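Local coordinates for protein pyrrolysyl-tRNA synthetase (Desulfitobacterium hafniense, PDB 3DSQ) that probably ligates pyrrolysine to its cognate tRNA at the expense of ATP, as a homodimeric class II aminoacyl-tRNA synthetase, at residues B[160-163]-B[167-170]; B[260-263]-B[269-272]; B[101-106]-B[112-117]. One frame throughout, in Å; residues are numbered along the deposited sequence.

Interaction 1 of 3, residues B[160-163]-B[167-170]. With NA (sodium ion), chain D.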
loop_
_atom_site.group_PDB
_atom_site.type_symbol
_atom_site.label_atom_id
_atom_site.label_comp_id
_atom_site.label_asym_id
_atom_site.label_seq_id
_atom_site.Cartn_x
_atom_site.Cartn_y
_atom_site.Cartn_z
ATOM N N ARG B 160 -1.358 -4.537 -13.282
ATOM C CA ARG B 160 -1.684 -5.166 -14.560
ATOM C C ARG B 160 -1.268 -4.223 -15.680
ATOM O O ARG B 160 -1.498 -3.016 -15.594
ATOM C CB ARG B 160 -3.183 -5.450 -14.657
ATOM C CG ARG B 160 -3.662 -6.606 -13.796
ATOM C CD ARG B 160 -5.184 -6.720 -13.827
ATOM N NE ARG B 160 -5.681 -7.866 -13.066
ATOM C CZ ARG B 160 -5.612 -9.131 -13.476
ATOM N NH1 ARG B 160 -5.062 -9.422 -14.651
ATOM N NH2 ARG B 160 -6.094 -10.106 -12.714
ATOM N N LYS B 161 -0.637 -4.769 -16.717
ATOM C CA LYS B 161 -0.199 -3.955 -17.850
ATOM C C LYS B 161 -1.410 -3.500 -18.652
ATOM O O LYS B 161 -1.356 -2.498 -19.363
ATOM C CB LYS B 161 0.776 -4.739 -18.734
ATOM C CG LYS B 161 2.032 -5.163 -17.993
ATOM C CD LYS B 161 3.204 -5.448 -18.929
ATOM C CE LYS B 161 2.973 -6.675 -19.794
ATOM N NZ LYS B 161 4.190 -7.002 -20.603
ATOM N N GLU B 162 -2.500 -4.251 -18.540
ATOM C CA GLU B 162 -3.737 -3.886 -19.206
ATOM C C GLU B 162 -4.943 -4.548 -18.556
ATOM O O GLU B 162 -4.803 -5.503 -17.796
ATOM C CB GLU B 162 -3.700 -4.214 -20.695
ATOM C CG GLU B 162 -4.805 -3.468 -21.439
ATOM C CD GLU B 162 -4.940 -2.017 -20.958
ATOM O OE1 GLU B 162 -6.086 -1.550 -20.752
ATOM O OE2 GLU B 162 -3.896 -1.344 -20.785
ATOM N N SER B 163 -6.130 -4.030 -18.848
ATOM C CA SER B 163 -7.347 -4.577 -18.264
ATOM C C SER B 163 -8.566 -4.335 -19.140
ATOM O O SER B 163 -8.466 -3.785 -20.243
ATOM C CB SER B 163 -7.599 -3.944 -16.895
ATOM O OG SER B 163 -7.821 -2.551 -17.026
ATOM N N GLN B 167 -11.189 2.309 -19.011
ATOM C CA GLN B 167 -10.027 2.949 -18.401
ATOM C C GLN B 167 -9.065 1.914 -17.830
ATOM O O GLN B 167 -9.435 0.755 -17.651
ATOM C CB GLN B 167 -10.472 3.917 -17.300
ATOM C CG GLN B 167 -11.313 5.075 -17.807
ATOM C CD GLN B 167 -11.596 6.112 -16.733
ATOM O OE1 GLN B 167 -10.684 6.771 -16.237
ATOM N NE2 GLN B 167 -12.863 6.257 -16.369
ATOM N N HIS B 168 -7.833 2.331 -17.545
ATOM C CA HIS B 168 -6.832 1.414 -17.006
ATOM C C HIS B 168 -5.908 2.033 -15.959
ATOM O O HIS B 168 -5.490 3.185 -16.080
ATOM C CB HIS B 168 -5.964 0.858 -18.146
ATOM C CG HIS B 168 -4.864 -0.052 -17.678
ATOM N ND1 HIS B 168 -5.094 -1.348 -17.274
ATOM C CD2 HIS B 168 -3.539 0.169 -17.496
ATOM C CE1 HIS B 168 -3.960 -1.887 -16.858
ATOM N NE2 HIS B 168 -3.000 -0.988 -16.984
ATOM N N LEU B 169 -5.597 1.252 -14.928
ATOM C CA LEU B 169 -4.670 1.666 -13.877
ATOM C C LEU B 169 -3.590 0.587 -13.828
ATOM O O LEU B 169 -3.908 -0.591 -13.678
ATOM C CB LEU B 169 -5.365 1.728 -12.510
ATOM C CG LEU B 169 -6.262 2.924 -12.145
ATOM C CD1 LEU B 169 -6.780 2.733 -10.724
ATOM C CD2 LEU B 169 -5.479 4.225 -12.238
ATOM N N ASN B 170 -2.323 0.960 -13.984
ATOM C CA ASN B 170 -1.261 -0.040 -13.900
ATOM C C ASN B 170 -1.140 -0.458 -12.447
ATOM O O ASN B 170 -0.825 -1.601 -12.154
ATOM C CB ASN B 170 0.087 0.520 -14.367
ATOM C CG ASN B 170 0.134 0.754 -15.864
ATOM O OD1 ASN B 170 -0.414 -0.022 -16.647
ATOM N ND2 ASN B 170 0.797 1.823 -16.268
HETATM NA NA NA D . -10.210 -1.142 -15.929
#

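Interaction 2 of 3, residues B[260-263]-B[269-272]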
loop_
_atom_site.group_PDB
_atom_site.type_symbol
_atom_site.label_atom_id
_atom_site.label_comp_id
_atom_site.label_asym_id
_atom_site.label_seq_id
_atom_site.Cartn_x
_atom_site.Cartn_y
_atom_site.Cartn_z
ATOM N N LEU B 260 -14.419 1.717 -7.038
ATOM C CA LEU B 260 -15.524 1.906 -6.108
ATOM C C LEU B 260 -15.667 3.396 -5.856
ATOM O O LEU B 260 -16.758 3.950 -5.961
ATOM C CB LEU B 260 -15.253 1.211 -4.767
ATOM C CG LEU B 260 -15.653 -0.246 -4.506
ATOM C CD1 LEU B 260 -15.609 -0.480 -2.997
ATOM C CD2 LEU B 260 -17.062 -0.537 -5.011
ATOM N N LEU B 261 -14.550 4.043 -5.527
ATOM C CA LEU B 261 -14.552 5.477 -5.258
ATOM C C LEU B 261 -15.071 6.299 -6.423
ATOM O O LEU B 261 -15.844 7.244 -6.227
ATOM C CB LEU B 261 -13.145 5.961 -4.884
ATOM C CG LEU B 261 -12.700 5.584 -3.471
ATOM C CD1 LEU B 261 -11.267 5.988 -3.272
ATOM C CD2 LEU B 261 -13.605 6.255 -2.433
ATOM N N MET B 262 -14.643 5.955 -7.636
ATOM C CA MET B 262 -15.091 6.691 -8.808
ATOM C C MET B 262 -16.614 6.607 -8.957
ATOM O O MET B 262 -17.282 7.589 -9.292
ATOM C CB MET B 262 -14.425 6.138 -10.069
ATOM C CG MET B 262 -15.082 6.610 -11.361
ATOM S SD MET B 262 -14.176 6.046 -12.829
ATOM C CE MET B 262 -14.570 4.312 -12.799
ATOM N N ILE B 263 -17.145 5.418 -8.706
ATOM C CA ILE B 263 -18.571 5.159 -8.818
ATOM C C ILE B 263 -19.366 5.843 -7.697
ATOM O O ILE B 263 -20.395 6.450 -7.950
ATOM C CB ILE B 263 -18.814 3.633 -8.841
ATOM C CG1 ILE B 263 -18.236 3.069 -10.147
ATOM C CG2 ILE B 263 -20.289 3.319 -8.699
ATOM C CD1 ILE B 263 -18.171 1.552 -10.219
ATOM N N HIS B 269 -12.323 10.464 -14.133
ATOM C CA HIS B 269 -11.172 9.591 -14.326
ATOM C C HIS B 269 -10.966 8.686 -13.116
ATOM O O HIS B 269 -11.036 9.136 -11.966
ATOM C CB HIS B 269 -9.898 10.411 -14.553
ATOM C CG HIS B 269 -9.790 11.018 -15.920
ATOM N ND1 HIS B 269 -10.194 10.361 -17.064
ATOM C CD2 HIS B 269 -9.238 12.185 -16.332
ATOM C CE1 HIS B 269 -9.893 11.097 -18.120
ATOM N NE2 HIS B 269 -9.311 12.207 -17.703
ATOM N N VAL B 270 -10.700 7.408 -13.365
ATOM C CA VAL B 270 -10.476 6.487 -12.258
ATOM C C VAL B 270 -9.148 6.864 -11.587
ATOM O O VAL B 270 -8.885 6.490 -10.437
ATOM C CB VAL B 270 -10.435 5.013 -12.747
ATOM C CG1 VAL B 270 -9.158 4.757 -13.545
ATOM C CG2 VAL B 270 -10.549 4.061 -11.552
ATOM N N GLN B 271 -8.320 7.611 -12.315
ATOM C CA GLN B 271 -7.025 8.061 -11.800
ATOM C C GLN B 271 -7.196 9.113 -10.708
ATOM O O GLN B 271 -6.337 9.267 -9.843
ATOM C CB GLN B 271 -6.173 8.694 -12.911
ATOM C CG GLN B 271 -5.532 7.741 -13.925
ATOM C CD GLN B 271 -6.526 7.139 -14.908
ATOM O OE1 GLN B 271 -7.620 7.672 -15.123
ATOM N NE2 GLN B 271 -6.137 6.025 -15.527
ATOM N N SER B 272 -8.297 9.854 -10.760
ATOM C CA SER B 272 -8.547 10.910 -9.786
ATOM C C SER B 272 -8.295 10.536 -8.312
ATOM O O SER B 272 -7.857 11.366 -7.520
ATOM C CB SER B 272 -9.971 11.442 -9.977
ATOM O OG SER B 272 -10.598 11.666 -8.736
#

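Interaction 3 of 3, residues B[101-106]-B[112-117]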
loop_
_atom_site.group_PDB
_atom_site.type_symbol
_atom_site.label_atom_id
_atom_site.label_comp_id
_atom_site.label_asym_id
_atom_site.label_seq_id
_atom_site.Cartn_x
_atom_site.Cartn_y
_atom_site.Cartn_z
ATOM N N SER B 101 5.552 -19.609 -10.664
ATOM C CA SER B 101 4.868 -20.846 -10.316
ATOM C C SER B 101 3.538 -20.533 -9.646
ATOM O O SER B 101 2.522 -21.162 -9.943
ATOM C CB SER B 101 5.732 -21.685 -9.380
ATOM O OG SER B 101 6.997 -21.941 -9.969
ATOM N N ALA B 102 3.547 -19.562 -8.737
ATOM C CA ALA B 102 2.322 -19.181 -8.046
ATOM C C ALA B 102 1.332 -18.708 -9.092
ATOM O O ALA B 102 0.181 -19.135 -9.119
ATOM C CB ALA B 102 2.605 -18.071 -7.053
ATOM N N LEU B 103 1.806 -17.839 -9.973
ATOM C CA LEU B 103 0.973 -17.284 -11.023
ATOM C C LEU B 103 0.395 -18.384 -11.917
ATOM O O LEU B 103 -0.789 -18.357 -12.267
ATOM C CB LEU B 103 1.797 -16.283 -11.842
ATOM C CG LEU B 103 1.078 -15.166 -12.608
ATOM C CD1 LEU B 103 0.645 -15.668 -13.958
ATOM C CD2 LEU B 103 -0.111 -14.654 -11.806
ATOM N N ALA B 104 1.227 -19.357 -12.272
ATOM C CA ALA B 104 0.795 -20.463 -13.124
ATOM C C ALA B 104 -0.383 -21.229 -12.518
ATOM O O ALA B 104 -1.321 -21.593 -13.223
ATOM C CB ALA B 104 1.969 -21.416 -13.381
ATOM N N LYS B 105 -0.335 -21.461 -11.210
ATOM C CA LYS B 105 -1.397 -22.184 -10.509
ATOM C C LYS B 105 -2.740 -21.465 -10.542
ATOM O O LYS B 105 -3.738 -21.993 -10.061
ATOM C CB LYS B 105 -1.012 -22.402 -9.047
ATOM C CG LYS B 105 0.308 -23.110 -8.822
ATOM C CD LYS B 105 0.563 -23.252 -7.329
ATOM C CE LYS B 105 1.910 -23.869 -7.032
ATOM N NZ LYS B 105 2.145 -23.909 -5.565
ATOM N N MET B 106 -2.762 -20.259 -11.096
ATOM C CA MET B 106 -3.986 -19.474 -11.164
ATOM C C MET B 106 -4.784 -19.667 -12.447
ATOM O O MET B 106 -5.861 -19.084 -12.603
ATOM C CB MET B 106 -3.657 -17.992 -10.980
ATOM C CG MET B 106 -3.302 -17.627 -9.550
ATOM S SD MET B 106 -4.676 -17.999 -8.427
ATOM C CE MET B 106 -3.872 -18.612 -7.099
ATOM N N HIS B 112 -0.382 -18.788 -19.356
ATOM C CA HIS B 112 -1.433 -18.451 -20.308
ATOM C C HIS B 112 -1.543 -16.925 -20.516
ATOM O O HIS B 112 -0.617 -16.192 -20.170
ATOM C CB HIS B 112 -2.756 -19.071 -19.841
ATOM C CG HIS B 112 -3.152 -20.288 -20.621
ATOM N ND1 HIS B 112 -2.479 -21.488 -20.520
ATOM C CD2 HIS B 112 -4.114 -20.474 -21.556
ATOM C CE1 HIS B 112 -3.011 -22.360 -21.361
ATOM N NE2 HIS B 112 -4.005 -21.769 -22.001
ATOM N N PRO B 113 -2.661 -16.428 -21.088
ATOM C CA PRO B 113 -2.775 -14.979 -21.299
ATOM C C PRO B 113 -2.464 -14.034 -20.136
ATOM O O PRO B 113 -2.030 -12.906 -20.365
ATOM C CB PRO B 113 -4.213 -14.813 -21.811
ATOM C CG PRO B 113 -4.923 -16.008 -21.260
ATOM C CD PRO B 113 -3.910 -17.091 -21.497
ATOM N N LEU B 114 -2.682 -14.472 -18.899
ATOM C CA LEU B 114 -2.403 -13.598 -17.762
ATOM C C LEU B 114 -0.910 -13.320 -17.654
ATOM O O LEU B 114 -0.498 -12.343 -17.031
ATOM C CB LEU B 114 -2.910 -14.213 -16.455
ATOM C CG LEU B 114 -2.108 -15.367 -15.852
ATOM C CD1 LEU B 114 -2.717 -15.751 -14.509
ATOM C CD2 LEU B 114 -2.101 -16.555 -16.809
ATOM N N PHE B 115 -0.105 -14.187 -18.265
ATOM C CA PHE B 115 1.346 -14.042 -18.259
ATOM C C PHE B 115 1.754 -12.818 -19.069
ATOM O O PHE B 115 2.788 -12.197 -18.808
ATOM C CB PHE B 115 2.009 -15.292 -18.851
ATOM C CG PHE B 115 2.151 -16.428 -17.877
ATOM C CD1 PHE B 115 1.066 -16.857 -17.118
ATOM C CD2 PHE B 115 3.374 -17.070 -17.713
ATOM C CE1 PHE B 115 1.198 -17.906 -16.208
ATOM C CE2 PHE B 115 3.516 -18.117 -16.808
ATOM C CZ PHE B 115 2.426 -18.537 -16.054
ATOM N N SER B 116 0.933 -12.474 -20.055
ATOM C CA SER B 116 1.214 -11.322 -20.895
ATOM C C SER B 116 0.635 -10.047 -20.287
ATOM O O SER B 116 0.886 -8.946 -20.775
ATOM C CB SER B 116 0.636 -11.538 -22.296
ATOM O OG SER B 116 -0.759 -11.778 -22.246
ATOM N N GLN B 117 -0.134 -10.193 -19.215
ATOM C CA GLN B 117 -0.735 -9.031 -18.579
ATOM C C GLN B 117 -0.074 -8.601 -17.282
ATOM O O GLN B 117 -0.538 -7.666 -16.629
ATOM C CB GLN B 117 -2.227 -9.270 -18.342
ATOM C CG GLN B 117 -3.060 -9.085 -19.603
ATOM C CD GLN B 117 -4.547 -9.133 -19.334
ATOM O OE1 GLN B 117 -5.039 -8.509 -18.388
ATOM N NE2 GLN B 117 -5.279 -9.862 -20.172
#

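Interaction 1 of 3, residues B[160-163]-B[167-170]
Arg160 and Asn170 face each other with their CA atoms 5.2 Å apart, and Arg160 N donates to Asn170 O at 3.2 Å, continuing the antiparallel pairing of strands 150-159 and 171-180 into the loop that joins them. By position and sequence this hairpin is motif 2 of the class II synthetase core. The side chain set between the two arms is His168, and the torsion that puts it there holds its ring anti to the backbone N (chi1 177°).

Both ring nitrogens meet the other arm near the ring plane. His168 ND1 and Ser163 OG are hydrogen-bonded at 3.0 Å, while His168 NE2 makes a weak bond to Arg160 O, 2.9 Å long but bent to 117°. Glu162 approaches from above: its side chain curls back at chi2, bringing OE2 to 3.5 Å above the imidazole plane of His168, over the centre of the ring, with the carboxylate tilted 39° to it. This oxygen meets a ring face, whereas the Ser163 bond and the weak Arg160 bond both lie at the ring edge.

Beyond the histidine a sodium ion ties the arms together at the loop's turn. Gln164 O completes the set of three protein ligands, the other two being Ser163 OG at 3.0 Å and Gln167 O at 2.7 Å.

Interaction 2 of 3, residues B[260-263]-B[269-272]
Met262 of helix 257-265 lays its sulfur against Val270, whose CA lies 5.8 Å from the Met262 CA, the nearest backbone approach between the two segments. The sequence places this helix in motif 3 of the class II synthetase core; strand 250-256 runs directly into it, and segment 269-272 is the chain returning past its flank.

Along 260-263 the side chains take turns in direction, as a helix requires. Leu260 faces the large sheet and packs on Leu230 of strand 228-236. Leu261, a step round the helix, meets Met273 beyond the returning segment. Met262 then turns its CB toward 269-272 and carries the contact itself. Ile263 comes back to the sheet side, touching Leu228 and Leu230, so that one face of the helix is buried on strands and Met262 projects from another.

The methionine is extended through its first two torsions (chi1 166°, chi2 175°) and bends only at chi3, 72°. The straight part carries SD out to the returning chain, and the bend lays CE beside the valine. Met262 SD rests mainly on backbone, 3.8 Å from Val270 CA and 4.2 Å from His269 C. The turn beneath it is closed by Ser272 N donating to His269 O at 3.1 Å, and Val270 N is taken up by the side chain of Gln167 in the motif 2 loop. On the valine side chain Met262 SD lies 3.9 Å from Val270 CB, and Met262 CE 4.2 Å from the same carbon.

Interaction 3 of 3, residues B[101-106]-B[112-117]
Leu103, near the end of helix 100-104, pushes a methyl group into the notch between Leu114 and Phe115, two neighbours on a turn of helical backbone shape at 113-116. Within the class II synthetase core this is a helix-to-turn contact on the periphery, bridging a connection of which part is absent from the model. The turn is supported by Phe115 N donating to His112 O at 2.8 Å.

The bump is Leu103 CD1. One wall of its hollow is Leu114, whose CG lies 3.4 Å from Leu103 CD1, tighter than ordinary van der Waals contact; the two leucines meet tip to tip, and Leu103 CD2 adds a looser touch on Leu114 CD1. The other wall is aromatic: CE1 of Phe115 is modelled 3.2 Å from Leu103 CD1, so short that the exact spacing is doubtful, though methyl and ring are clearly neighbours. The methyl reaches the ring obliquely, and the two side chains slide past each other in opposite directions. Phe115 CG lies beside its own backbone N (chi1 -82°), a torsion that swings the ring over to the helix although its CB does not point there.

Past the methyl, the ring meets Ala104 edge-on, with Ala104 CA near the ring plane and 3.9 Å from Phe115 CZ. Were Phe115 an alanine, the aromatic wall would be gone, and Leu103 CD1 would probably have a gap beside it and more freedom to turn. Phe115 O accepts a hydrogen bond from Trp120 NE1. On the far flank Met106 covers Leu114 more loosely, its end leading away to Pro133 and Tyr136 of helix 132-142, while Met106 CB stays 4.3 Å from Leu114 CD1.

In the fold
All three contacts lie within the class II core but differ in depth and chemistry. Interaction 1, at the surface, is polar, with backbone, imidazole and sodium ligation joining the arms of one hairpin. Interaction 2 is partly buried and apolar, a single methionine against a returning turn; interaction 3 is an apolar surface contact, its centre about 21 Å from the centre of the chain. The motif 2 loop connects the others: its 167-170 arm is bonded to the 269-272 turn of interaction 2, and Lys161 N makes a backbone hydrogen bond of 2.9 Å to Gln117 O of interaction 3. Interactions 2 and 3 themselves stay apart, about 15 Å between nearest atoms.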